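Local coordinates for IMC sub-compartment protein ISP3 (Toxoplasma gondii, PDB 4CHJ) that belongs to a group of inner membrane complex sub-compartment proteins critical for replication of the parasite, and adopts a pleckstrin homology fold, at residues N40-E43 with T47-V50; N69-T74 with Q135-F140; K78-Q83 with R122-S127; D85-V90 with S139-E144. All coordinates share one frame; numbering follows the deposited sequence.

Interaction 1: residues N40-E43 with T47-V50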
loop_
_atom_site.group_PDB
_atom_site.type_symbol
_atom_site.label_atom_id
_atom_site.label_comp_id
_atom_site.label_asym_id
_atom_site.label_seq_id
_atom_site.Cartn_x
_atom_site.Cartn_y
_atom_site.Cartn_z
ATOM N N ASN A 40 11.246 -1.869 8.711
ATOM C CA ASN A 40 12.575 -1.261 8.807
ATOM C C ASN A 40 13.082 -0.769 7.483
ATOM O O ASN A 40 13.564 0.353 7.382
ATOM C CB ASN A 40 13.587 -2.258 9.376
ATOM C CG ASN A 40 13.587 -2.271 10.891
ATOM O OD1 ASN A 40 13.556 -1.208 11.538
ATOM N ND2 ASN A 40 13.581 -3.471 11.475
ATOM N N ARG A 41 13.002 -1.632 6.474
ATOM C CA ARG A 41 13.324 -1.252 5.094
ATOM C C ARG A 41 12.643 0.007 4.575
ATOM O O ARG A 41 13.303 0.897 4.009
ATOM C CB ARG A 41 13.013 -2.398 4.163
ATOM C CG ARG A 41 14.075 -3.451 4.232
ATOM C CD ARG A 41 13.982 -4.403 3.082
ATOM N NE ARG A 41 12.915 -5.369 3.297
ATOM C CZ ARG A 41 11.903 -5.569 2.461
ATOM N NH1 ARG A 41 11.797 -4.859 1.340
ATOM N NH2 ARG A 41 11.015 -6.512 2.734
ATOM N N TYR A 42 11.330 0.093 4.756
ATOM C CA TYR A 42 10.562 1.193 4.145
ATOM C C TYR A 42 10.587 2.465 4.982
ATOM O O TYR A 42 10.444 3.571 4.448
ATOM C CB TYR A 42 9.133 0.736 3.818
ATOM C CG TYR A 42 9.117 -0.095 2.541
ATOM C CD1 TYR A 42 9.212 0.522 1.288
ATOM C CD2 TYR A 42 9.149 -1.489 2.586
ATOM C CE1 TYR A 42 9.277 -0.226 0.121
ATOM C CE2 TYR A 42 9.207 -2.246 1.417
ATOM C CZ TYR A 42 9.276 -1.606 0.189
ATOM O OH TYR A 42 9.327 -2.346 -0.964
ATOM N N GLU A 43 10.821 2.318 6.285
ATOM C CA GLU A 43 11.173 3.468 7.121
ATOM C C GLU A 43 12.501 4.062 6.655
ATOM O O GLU A 43 12.679 5.289 6.641
ATOM C CB GLU A 43 11.259 3.059 8.596
ATOM C CG GLU A 43 9.904 3.012 9.293
ATOM C CD GLU A 43 9.980 2.568 10.755
ATOM O OE1 GLU A 43 10.926 1.826 11.121
ATOM O OE2 GLU A 43 9.069 2.946 11.534
ATOM N N THR A 47 12.223 0.349 -2.462
ATOM C CA THR A 47 11.733 0.470 -3.819
ATOM C C THR A 47 10.411 -0.295 -3.968
ATOM O O THR A 47 10.242 -1.374 -3.375
ATOM C CB THR A 47 12.793 -0.077 -4.814
ATOM O OG1 THR A 47 13.748 0.953 -5.115
ATOM C CG2 THR A 47 12.155 -0.553 -6.103
ATOM N N MET A 48 9.457 0.316 -4.686
ATOM C CA MET A 48 8.241 -0.358 -5.152
ATOM C C MET A 48 7.775 0.284 -6.471
ATOM O O MET A 48 8.502 1.092 -7.065
ATOM C CB MET A 48 7.150 -0.269 -4.093
ATOM C CG MET A 48 7.201 1.020 -3.288
ATOM S SD MET A 48 6.760 2.465 -4.279
ATOM C CE MET A 48 5.028 2.090 -4.584
ATOM N N GLU A 49 6.598 -0.111 -6.950
ATOM C CA GLU A 49 6.026 0.460 -8.182
ATOM C C GLU A 49 4.643 1.016 -7.945
ATOM O O GLU A 49 3.810 0.377 -7.308
ATOM C CB GLU A 49 5.901 -0.610 -9.259
ATOM C CG GLU A 49 7.197 -1.028 -9.891
ATOM C CD GLU A 49 7.015 -2.235 -10.777
ATOM O OE1 GLU A 49 5.908 -2.828 -10.763
ATOM O OE2 GLU A 49 7.968 -2.577 -11.506
ATOM N N VAL A 50 4.363 2.155 -8.565
ATOM C CA VAL A 50 3.021 2.706 -8.569
ATOM C C VAL A 50 2.342 2.380 -9.894
ATOM O O VAL A 50 2.840 2.732 -10.957
ATOM C CB VAL A 50 3.051 4.230 -8.397
ATOM C CG1 VAL A 50 1.658 4.814 -8.564
ATOM C CG2 VAL A 50 3.636 4.597 -7.047
#
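With CG of Tyr42 anti to its own carbonyl carbon (chi1 -78°), the phenol is carried from the last turns of helix 32-44 to the start of strand 46-51, where its hydroxyl meets the backbone of Thr47. Tyr42 OH donates a hydrogen bond of 2.8 Å to Thr47 O. The donor stands above the carbonyl plane, 40° out of it, with a C=O...O angle of 140°, so the bond does not run along a lone pair. Thr47 O lies near the plane of the ring, at its edge. Beside it, CG of Met48 rests 4.2 Å from Tyr42 CE1, approaching the ring obliquely; the rest of the methionine chain, bent at chi2 and chi3, turns away from the tyrosine to pack against Phe126 and Leu73. The ring of Trp38 also meets that of Tyr42. Close by, Arg41 makes salt bridges with Asp46, the first residue of the strand, and with Asp133, on the C-terminal helix. A buried phenol therefore spans a tight helix-to-strand connection with one directional bond and a little apolar packing, joining the N-terminal helix to the first strand of the seven-stranded sheet in this pleckstrin homology fold.

Interaction 2: residues N69-T74 with Q135-F140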
loop_
_atom_site.group_PDB
_atom_site.type_symbol
_atom_site.label_atom_id
_atom_site.label_comp_id
_atom_site.label_asym_id
_atom_site.label_seq_id
_atom_site.Cartn_x
_atom_site.Cartn_y
_atom_site.Cartn_z
ATOM N N ASN A 69 3.413 10.885 10.524
ATOM C CA ASN A 69 2.228 10.395 9.830
ATOM C C ASN A 69 2.188 10.758 8.342
ATOM O O ASN A 69 1.143 11.164 7.806
ATOM C CB ASN A 69 0.951 10.854 10.556
ATOM C CG ASN A 69 0.029 9.684 10.922
ATOM O OD1 ASN A 69 0.484 8.630 11.408
ATOM N ND2 ASN A 69 -1.275 9.869 10.702
ATOM N N PHE A 70 3.320 10.571 7.666
ATOM C CA PHE A 70 3.345 10.644 6.210
ATOM C C PHE A 70 4.172 9.536 5.588
ATOM O O PHE A 70 5.022 8.920 6.223
ATOM C CB PHE A 70 3.833 12.014 5.716
ATOM C CG PHE A 70 5.318 12.226 5.861
ATOM C CD1 PHE A 70 6.217 11.654 4.958
ATOM C CD2 PHE A 70 5.822 13.036 6.874
ATOM C CE1 PHE A 70 7.586 11.867 5.086
ATOM C CE2 PHE A 70 7.188 13.256 6.998
ATOM C CZ PHE A 70 8.069 12.665 6.109
ATOM N N MET A 71 3.852 9.204 4.352
ATOM C CA MET A 71 4.701 8.331 3.575
ATOM C C MET A 71 4.969 9.013 2.261
ATOM O O MET A 71 4.069 9.548 1.640
ATOM C CB MET A 71 4.111 6.935 3.412
ATOM C CG MET A 71 2.999 6.787 2.405
ATOM S SD MET A 71 2.377 5.103 2.469
ATOM C CE MET A 71 0.850 5.263 1.564
ATOM N N ASN A 72 6.227 9.020 1.858
ATOM C CA ASN A 72 6.638 9.806 0.721
ATOM C C ASN A 72 7.020 8.957 -0.450
ATOM O O ASN A 72 7.820 8.046 -0.328
ATOM C CB ASN A 72 7.823 10.679 1.095
ATOM C CG ASN A 72 7.409 12.069 1.485
ATOM O OD1 ASN A 72 6.708 12.263 2.473
ATOM N ND2 ASN A 72 7.836 13.050 0.705
ATOM N N LEU A 73 6.456 9.281 -1.600
ATOM C CA LEU A 73 6.829 8.616 -2.819
ATOM C C LEU A 73 7.857 9.496 -3.475
ATOM O O LEU A 73 7.625 10.678 -3.691
ATOM C CB LEU A 73 5.627 8.479 -3.742
ATOM C CG LEU A 73 4.835 7.189 -3.603
ATOM C CD1 LEU A 73 5.743 6.001 -3.851
ATOM C CD2 LEU A 73 4.236 7.122 -2.212
ATOM N N THR A 74 9.004 8.918 -3.784
ATOM C CA THR A 74 10.014 9.651 -4.517
ATOM C C THR A 74 10.187 9.043 -5.877
ATOM O O THR A 74 10.445 7.844 -6.006
ATOM C CB THR A 74 11.358 9.659 -3.789
ATOM O OG1 THR A 74 11.204 10.334 -2.534
ATOM C CG2 THR A 74 12.411 10.379 -4.628
ATOM N N GLN A 135 1.666 -8.045 1.553
ATOM C CA GLN A 135 0.828 -8.374 2.690
ATOM C C GLN A 135 1.222 -7.593 3.941
ATOM O O GLN A 135 0.361 -7.258 4.750
ATOM C CB GLN A 135 0.856 -9.876 2.939
ATOM C CG GLN A 135 0.375 -10.664 1.730
ATOM C CD GLN A 135 0.042 -12.104 2.044
ATOM O OE1 GLN A 135 0.561 -12.687 2.995
ATOM N NE2 GLN A 135 -0.794 -12.703 1.207
ATOM N N CYS A 136 2.490 -7.210 4.041
ATOM C CA CYS A 136 2.929 -6.278 5.085
ATOM C C CYS A 136 2.382 -4.880 4.890
ATOM O O CYS A 136 2.042 -4.189 5.860
ATOM C CB CYS A 136 4.455 -6.203 5.140
ATOM S SG CYS A 136 5.212 -7.718 5.758
ATOM N N PHE A 137 2.368 -4.411 3.650
ATOM C CA PHE A 137 1.885 -3.068 3.388
ATOM C C PHE A 137 0.399 -3.053 3.704
ATOM O O PHE A 137 -0.105 -2.147 4.380
ATOM C CB PHE A 137 2.172 -2.701 1.954
ATOM C CG PHE A 137 1.738 -1.333 1.584
ATOM C CD1 PHE A 137 2.320 -0.235 2.154
ATOM C CD2 PHE A 137 0.741 -1.145 0.632
ATOM C CE1 PHE A 137 1.905 1.034 1.814
ATOM C CE2 PHE A 137 0.340 0.125 0.274
ATOM C CZ PHE A 137 0.929 1.212 0.859
ATOM N N VAL A 138 -0.273 -4.150 3.374
ATOM C CA VAL A 138 -1.680 -4.303 3.730
ATOM C C VAL A 138 -1.905 -4.165 5.269
ATOM O O VAL A 138 -2.816 -3.444 5.726
ATOM C CB VAL A 138 -2.269 -5.640 3.184
ATOM C CG1 VAL A 138 -3.675 -5.878 3.724
ATOM C CG2 VAL A 138 -2.335 -5.626 1.662
ATOM N N SER A 139 -1.051 -4.803 6.057
ATOM C CA SER A 139 -1.188 -4.769 7.516
ATOM C C SER A 139 -0.839 -3.406 8.052
ATOM O O SER A 139 -1.486 -2.914 8.964
ATOM C CB SER A 139 -0.306 -5.824 8.158
ATOM O OG SER A 139 -0.887 -7.097 7.973
ATOM N N PHE A 140 0.171 -2.779 7.465
ATOM C CA PHE A 140 0.542 -1.437 7.873
ATOM C C PHE A 140 -0.609 -0.475 7.602
ATOM O O PHE A 140 -0.948 0.353 8.440
ATOM C CB PHE A 140 1.798 -0.996 7.122
ATOM C CG PHE A 140 2.044 0.480 7.164
ATOM C CD1 PHE A 140 2.292 1.118 8.360
ATOM C CD2 PHE A 140 2.017 1.229 6.004
ATOM C CE1 PHE A 140 2.516 2.478 8.403
ATOM C CE2 PHE A 140 2.241 2.590 6.037
ATOM C CZ PHE A 140 2.490 3.215 7.239
#
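The C-terminal helix that packs against the curved sheet is a hallmark of pleckstrin homology domains, and here strand 70-75 meets that helix through a Met-aromatic contact in the core. Met71 faces the helix and reaches it with the end of its side chain, while Phe137 and Phe140, one helical turn apart, offer their ring edges. CG of Met71 sits between the backbone N and the carbonyl carbon (chi1 77°), and the chain beyond runs extended, which spans much of the 11.5 Å that separates the CA atoms of Met71 and Phe140. Its methyl carbon CE lies 4.1 Å from Phe137 CZ, near the plane of that ring. The sulfur is also at the edge: Met71 SD is 5.4 Å from the Phe137 centroid and 89° off the ring normal, with Phe137 CE1 at 4.1 Å. The two side chains cross at about a right angle. A second edge comes from Phe140, whose CE2 is 4.4 Å from Met71 SD, again near the ring plane. One thioether thus touches two aromatic rims, and all three residues are buried. Further aromatic rings extend the cluster, since Phe137 also meets Phe126 and Phe128, while Phe140 packs on Ile64 and on Phe35 of the N-terminal helix. At the start of the strand, Asn69 and Phe70 both face Asp65 in a G1 beta bulge. The contact is apolar helix-on-sheet packing, with a methionine bridging to the aromatic face of the helix that closes the core of a pleckstrin homology fold.

Interaction 3: residues K78-Q83 with R122-S127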
loop_
_atom_site.group_PDB
_atom_site.type_symbol
_atom_site.label_atom_id
_atom_site.label_comp_id
_atom_site.label_asym_id
_atom_site.label_seq_id
_atom_site.Cartn_x
_atom_site.Cartn_y
_atom_site.Cartn_z
ATOM N N LYS A 78 10.971 13.904 -7.353
ATOM C CA LYS A 78 9.650 14.453 -7.128
ATOM C C LYS A 78 9.031 13.596 -6.054
ATOM O O LYS A 78 9.085 12.374 -6.127
ATOM C CB LYS A 78 8.809 14.402 -8.413
ATOM C CG LYS A 78 7.301 14.323 -8.200
ATOM C CD LYS A 78 6.533 14.435 -9.505
ATOM C CE LYS A 78 6.855 13.286 -10.445
ATOM N NZ LYS A 78 7.623 13.731 -11.641
ATOM N N VAL A 79 8.466 14.231 -5.040
ATOM C CA VAL A 79 7.872 13.468 -3.972
ATOM C C VAL A 79 6.379 13.714 -3.805
ATOM O O VAL A 79 5.966 14.769 -3.345
ATOM C CB VAL A 79 8.588 13.795 -2.658
ATOM C CG1 VAL A 79 10.066 13.468 -2.784
ATOM C CG2 VAL A 79 8.423 15.264 -2.334
ATOM N N ARG A 80 5.574 12.707 -4.116
ATOM C CA ARG A 80 4.180 12.719 -3.715
ATOM C C ARG A 80 4.071 12.223 -2.258
ATOM O O ARG A 80 4.371 11.074 -1.962
ATOM C CB ARG A 80 3.306 11.895 -4.683
ATOM C CG ARG A 80 1.802 11.900 -4.337
ATOM C CD ARG A 80 0.870 11.752 -5.561
ATOM N NE ARG A 80 0.422 10.359 -5.774
ATOM C CZ ARG A 80 0.205 9.786 -6.969
ATOM N NH1 ARG A 80 0.354 10.471 -8.098
ATOM N NH2 ARG A 80 -0.162 8.509 -7.039
ATOM N N PRO A 81 3.724 13.128 -1.329
ATOM C CA PRO A 81 3.548 12.766 0.059
ATOM C C PRO A 81 2.118 12.395 0.357
ATOM O O PRO A 81 1.192 13.095 -0.056
ATOM C CB PRO A 81 3.912 14.058 0.821
ATOM C CG PRO A 81 4.277 15.077 -0.222
ATOM C CD PRO A 81 3.681 14.589 -1.499
ATOM N N ILE A 82 1.951 11.331 1.115
ATOM C CA ILE A 82 0.656 10.840 1.455
ATOM C C ILE A 82 0.574 10.884 2.953
ATOM O O ILE A 82 1.468 10.427 3.635
ATOM C CB ILE A 82 0.459 9.389 0.962
ATOM C CG1 ILE A 82 0.913 9.253 -0.499
ATOM C CG2 ILE A 82 -0.996 8.967 1.117
ATOM C CD1 ILE A 82 0.731 7.868 -1.088
ATOM N N GLN A 83 -0.524 11.427 3.455
ATOM C CA GLN A 83 -0.775 11.452 4.880
ATOM C C GLN A 83 -1.403 10.146 5.318
ATOM O O GLN A 83 -2.373 9.691 4.734
ATOM C CB GLN A 83 -1.697 12.612 5.235
ATOM C CG GLN A 83 -1.299 13.924 4.593
ATOM C CD GLN A 83 -0.530 14.813 5.539
ATOM O OE1 GLN A 83 -1.032 15.193 6.594
ATOM N NE2 GLN A 83 0.697 15.145 5.170
ATOM N N ARG A 122 -9.610 9.233 -4.328
ATOM C CA ARG A 122 -8.911 8.431 -5.332
ATOM C C ARG A 122 -8.299 7.115 -4.843
ATOM O O ARG A 122 -7.992 6.950 -3.666
ATOM C CB ARG A 122 -7.860 9.267 -6.056
ATOM C CG ARG A 122 -8.456 10.414 -6.842
ATOM C CD ARG A 122 -7.617 10.784 -8.045
ATOM N NE ARG A 122 -8.052 10.081 -9.245
ATOM C CZ ARG A 122 -8.056 10.617 -10.458
ATOM N NH1 ARG A 122 -7.655 11.865 -10.627
ATOM N NH2 ARG A 122 -8.460 9.906 -11.499
ATOM N N ALA A 123 -8.112 6.197 -5.781
ATOM C CA ALA A 123 -7.542 4.887 -5.511
ATOM C C ALA A 123 -6.159 4.769 -6.126
ATOM O O ALA A 123 -5.936 5.190 -7.247
ATOM C CB ALA A 123 -8.448 3.796 -6.039
ATOM N N ILE A 124 -5.228 4.216 -5.367
ATOM C CA ILE A 124 -3.849 4.129 -5.800
ATOM C C ILE A 124 -3.447 2.697 -5.676
ATOM O O ILE A 124 -3.910 2.003 -4.777
ATOM C CB ILE A 124 -2.940 4.966 -4.900
ATOM C CG1 ILE A 124 -3.552 6.377 -4.724
ATOM C CG2 ILE A 124 -1.529 5.017 -5.484
ATOM C CD1 ILE A 124 -2.803 7.272 -3.761
ATOM N N ALA A 125 -2.606 2.237 -6.581
ATOM C CA ALA A 125 -2.125 0.886 -6.511
ATOM C C ALA A 125 -0.622 0.902 -6.441
ATOM O O ALA A 125 0.041 1.540 -7.294
ATOM C CB ALA A 125 -2.595 0.082 -7.712
ATOM N N PHE A 126 -0.096 0.239 -5.394
ATOM C CA PHE A 126 1.332 -0.090 -5.268
ATOM C C PHE A 126 1.535 -1.579 -5.564
ATOM O O PHE A 126 0.749 -2.409 -5.145
ATOM C CB PHE A 126 1.813 0.187 -3.835
ATOM C CG PHE A 126 1.883 1.652 -3.478
ATOM C CD1 PHE A 126 1.654 2.643 -4.432
ATOM C CD2 PHE A 126 2.202 2.039 -2.192
ATOM C CE1 PHE A 126 1.739 3.982 -4.098
ATOM C CE2 PHE A 126 2.302 3.375 -1.857
ATOM C CZ PHE A 126 2.074 4.350 -2.818
ATOM N N SER A 127 2.598 -1.886 -6.288
ATOM C CA SER A 127 3.026 -3.240 -6.529
ATOM C C SER A 127 4.378 -3.480 -5.839
ATOM O O SER A 127 5.317 -2.681 -5.976
ATOM C CB SER A 127 3.166 -3.491 -8.024
ATOM O OG SER A 127 3.534 -4.839 -8.265
#
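Ile82 and Phe126 approach from opposite directions, and the delta methyl of the isoleucine, CD1, comes obliquely to the ring, 4.1 Å from Phe126 CZ. CG1 of Ile82 is anti to its carbonyl carbon and the chain continues extended (chi2 -179°), which sends CD1 straight out from strand 78-83. The same methyl grazes a second one, Ile124 CD1, at 4.5 Å, a loose touch. Arg80 and Ile124 also come from opposite directions. Here the arginine reaches across, its chain bent at chi3, until NH2 is 4.1 Å from Ile124 CG2, the methyl lying near the guanidinium plane at its edge. The strands are not neighbours in the sheet; their axes stay 12.3 Å apart at closest and cross at -111°, in keeping with the two nearly orthogonal halves of a pleckstrin homology barrel, one with 78-83 at its margin, the other including 123-127. Phe115, edge-to-face with Phe126, and Leu117, against both isoleucines, extend the packing. Chemically the contact is almost wholly dispersive, grading from the buried Ile82, Ile124 and Phe126 to the exposed Arg80, whose charged end borders this apolar patch. Its cohesion should come from burial of methyl and ring surface, with no directional bond between the two strands.

Interaction 4: residues D85-V90 with S139-E144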
loop_
_atom_site.group_PDB
_atom_site.type_symbol
_atom_site.label_atom_id
_atom_site.label_comp_id
_atom_site.label_asym_id
_atom_site.label_seq_id
_atom_site.Cartn_x
_atom_site.Cartn_y
_atom_site.Cartn_z
ATOM N N ASP A 85 -2.997 9.688 7.930
ATOM C CA ASP A 85 -4.311 10.064 8.417
ATOM C C ASP A 85 -5.293 9.987 7.262
ATOM O O ASP A 85 -6.448 9.613 7.432
ATOM C CB ASP A 85 -4.288 11.476 9.012
ATOM C CG ASP A 85 -3.232 12.368 8.379
ATOM O OD1 ASP A 85 -2.028 12.125 8.601
ATOM O OD2 ASP A 85 -3.608 13.316 7.660
ATOM N N ASP A 86 -4.820 10.373 6.087
ATOM C CA ASP A 86 -5.639 10.379 4.879
ATOM C C ASP A 86 -6.187 9.017 4.445
ATOM O O ASP A 86 -7.284 8.941 3.910
ATOM C CB ASP A 86 -4.903 11.048 3.717
ATOM C CG ASP A 86 -5.846 11.769 2.777
ATOM O OD1 ASP A 86 -6.988 12.055 3.184
ATOM O OD2 ASP A 86 -5.446 12.050 1.630
ATOM N N ILE A 87 -5.439 7.944 4.689
ATOM C CA ILE A 87 -5.802 6.643 4.141
ATOM C C ILE A 87 -7.166 6.217 4.649
ATOM O O ILE A 87 -7.409 6.206 5.845
ATOM C CB ILE A 87 -4.796 5.566 4.582
ATOM C CG1 ILE A 87 -3.361 6.084 4.473
ATOM C CG2 ILE A 87 -4.993 4.288 3.787
ATOM C CD1 ILE A 87 -2.730 5.893 3.113
ATOM N N ALA A 88 -8.045 5.830 3.733
ATOM C CA ALA A 88 -9.406 5.470 4.106
ATOM C C ALA A 88 -9.740 3.999 3.902
ATOM O O ALA A 88 -10.571 3.443 4.612
ATOM C CB ALA A 88 -10.396 6.342 3.352
ATOM N N ALA A 89 -9.099 3.374 2.925
ATOM C CA ALA A 89 -9.384 1.983 2.619
ATOM C C ALA A 89 -8.190 1.254 2.031
ATOM O O ALA A 89 -7.311 1.859 1.432
ATOM C CB ALA A 89 -10.574 1.882 1.681
ATOM N N VAL A 90 -8.188 -0.060 2.198
ATOM C CA VAL A 90 -7.198 -0.925 1.600
ATOM C C VAL A 90 -7.942 -1.942 0.759
ATOM O O VAL A 90 -8.916 -2.527 1.208
ATOM C CB VAL A 90 -6.354 -1.630 2.673
ATOM C CG1 VAL A 90 -7.240 -2.427 3.605
ATOM C CG2 VAL A 90 -5.302 -2.514 2.034
ATOM N N SER A 139 -1.051 -4.803 6.057
ATOM C CA SER A 139 -1.188 -4.769 7.516
ATOM C C SER A 139 -0.839 -3.406 8.052
ATOM O O SER A 139 -1.486 -2.914 8.964
ATOM C CB SER A 139 -0.306 -5.824 8.158
ATOM O OG SER A 139 -0.887 -7.097 7.973
ATOM N N PHE A 140 0.171 -2.779 7.465
ATOM C CA PHE A 140 0.542 -1.437 7.873
ATOM C C PHE A 140 -0.609 -0.475 7.602
ATOM O O PHE A 140 -0.948 0.353 8.440
ATOM C CB PHE A 140 1.798 -0.996 7.122
ATOM C CG PHE A 140 2.044 0.480 7.164
ATOM C CD1 PHE A 140 2.292 1.118 8.360
ATOM C CD2 PHE A 140 2.017 1.229 6.004
ATOM C CE1 PHE A 140 2.516 2.478 8.403
ATOM C CE2 PHE A 140 2.241 2.590 6.037
ATOM C CZ PHE A 140 2.490 3.215 7.239
ATOM N N LEU A 141 -1.222 -0.612 6.433
ATOM C CA LEU A 141 -2.347 0.228 6.049
ATOM C C LEU A 141 -3.522 0.001 6.981
ATOM O O LEU A 141 -4.225 0.934 7.347
ATOM C CB LEU A 141 -2.760 -0.040 4.603
ATOM C CG LEU A 141 -1.839 0.514 3.519
ATOM C CD1 LEU A 141 -2.479 0.374 2.150
ATOM C CD2 LEU A 141 -1.490 1.963 3.804
ATOM N N ASP A 142 -3.733 -1.251 7.359
ATOM C CA ASP A 142 -4.844 -1.604 8.219
ATOM C C ASP A 142 -4.726 -0.913 9.567
ATOM O O ASP A 142 -5.712 -0.420 10.102
ATOM C CB ASP A 142 -4.883 -3.114 8.427
ATOM C CG ASP A 142 -6.214 -3.715 8.057
ATOM O OD1 ASP A 142 -7.222 -3.366 8.702
ATOM O OD2 ASP A 142 -6.252 -4.539 7.121
ATOM N N ASP A 143 -3.517 -0.871 10.111
ATOM C CA ASP A 143 -3.291 -0.216 11.390
ATOM C C ASP A 143 -3.582 1.275 11.318
ATOM O O ASP A 143 -4.185 1.839 12.223
ATOM C CB ASP A 143 -1.854 -0.437 11.856
ATOM C CG ASP A 143 -1.559 -1.885 12.153
ATOM O OD1 ASP A 143 -2.502 -2.628 12.482
ATOM O OD2 ASP A 143 -0.383 -2.284 12.056
ATOM N N GLU A 144 -3.157 1.904 10.230
ATOM C CA GLU A 144 -3.334 3.343 10.054
ATOM C C GLU A 144 -4.792 3.689 9.941
ATOM O O GLU A 144 -5.251 4.654 10.518
ATOM C CB GLU A 144 -2.604 3.805 8.809
ATOM C CG GLU A 144 -1.106 3.641 8.931
ATOM C CD GLU A 144 -0.544 4.363 10.154
ATOM O OE1 GLU A 144 -1.142 5.393 10.560
ATOM O OE2 GLU A 144 0.497 3.903 10.703
#
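Strand 87-90 runs at 135° to helix 139-144, their axes approaching to 8.4 Å, and the backbones draw closest where the CA atoms of Val90 and Leu141 are 6.7 Å apart. A classic beta bulge, with Ala88 and Ala89 both facing Arg116 of the adjoining strand, interrupts the regular strand between the two residues that face the helix, Ile87 and Val90. Leu141 is the side chain they share, and each of its methyls takes one partner. Leu141 CD2 meets Ile87 CD1 at 4.2 Å, the two side chains crossing at about a right angle. Leu141 CD1 lies 4.0 Å from Val90 CG2, approached at a slant. That valine methyl is anti to the backbone N, while its CG1 occupies the position between N and the carbonyl carbon (chi1 58°) and comes within 4.2 Å of Asp142 OD2. The aspartate starts out directed away from the strand, but its carboxylate end swings back toward the valine. Phe115 backs both Ile87 and Leu141, and Ile145 on the next turn of the helix also packs on Ile87. Further along the helix, the Asn148 side-chain amide hydrogen-bonds Ile87 O. Strand 87-91, an outermost strand of the sheet, is thus covered by the C-terminal helix that marks the pleckstrin homology fold. The chemistry is branched aliphatic packing around one leucine, with a carboxylate oxygen beside a valine methyl at the partly exposed side; the pairing of strand and helix probably depends on hydrophobic burial more than on charge.

Overall arrangement
Along the chain, interaction 1 closes first; interaction 2 then opens and encloses both segments of interaction 3, whose segments alternate with those of interaction 4. Interactions 2 and 4 both end on helix 131-149 and share Ser139 and Phe140. All four reach the same seven-stranded antiparallel sheet. The centres of interactions 1 and 2, and of 2 and 4, are about 8 Å apart, and those of 2 and 3 about 9 Å, whereas those of 1 and 4 are about 16 Å apart and these two do not touch. Leu73 packs against Met48 and Val50, Phe126 against Phe137, and Ile87 against Met71 and Ile82, joining the contacts into one apolar core between sheet and helix, the body of the pleckstrin homology fold.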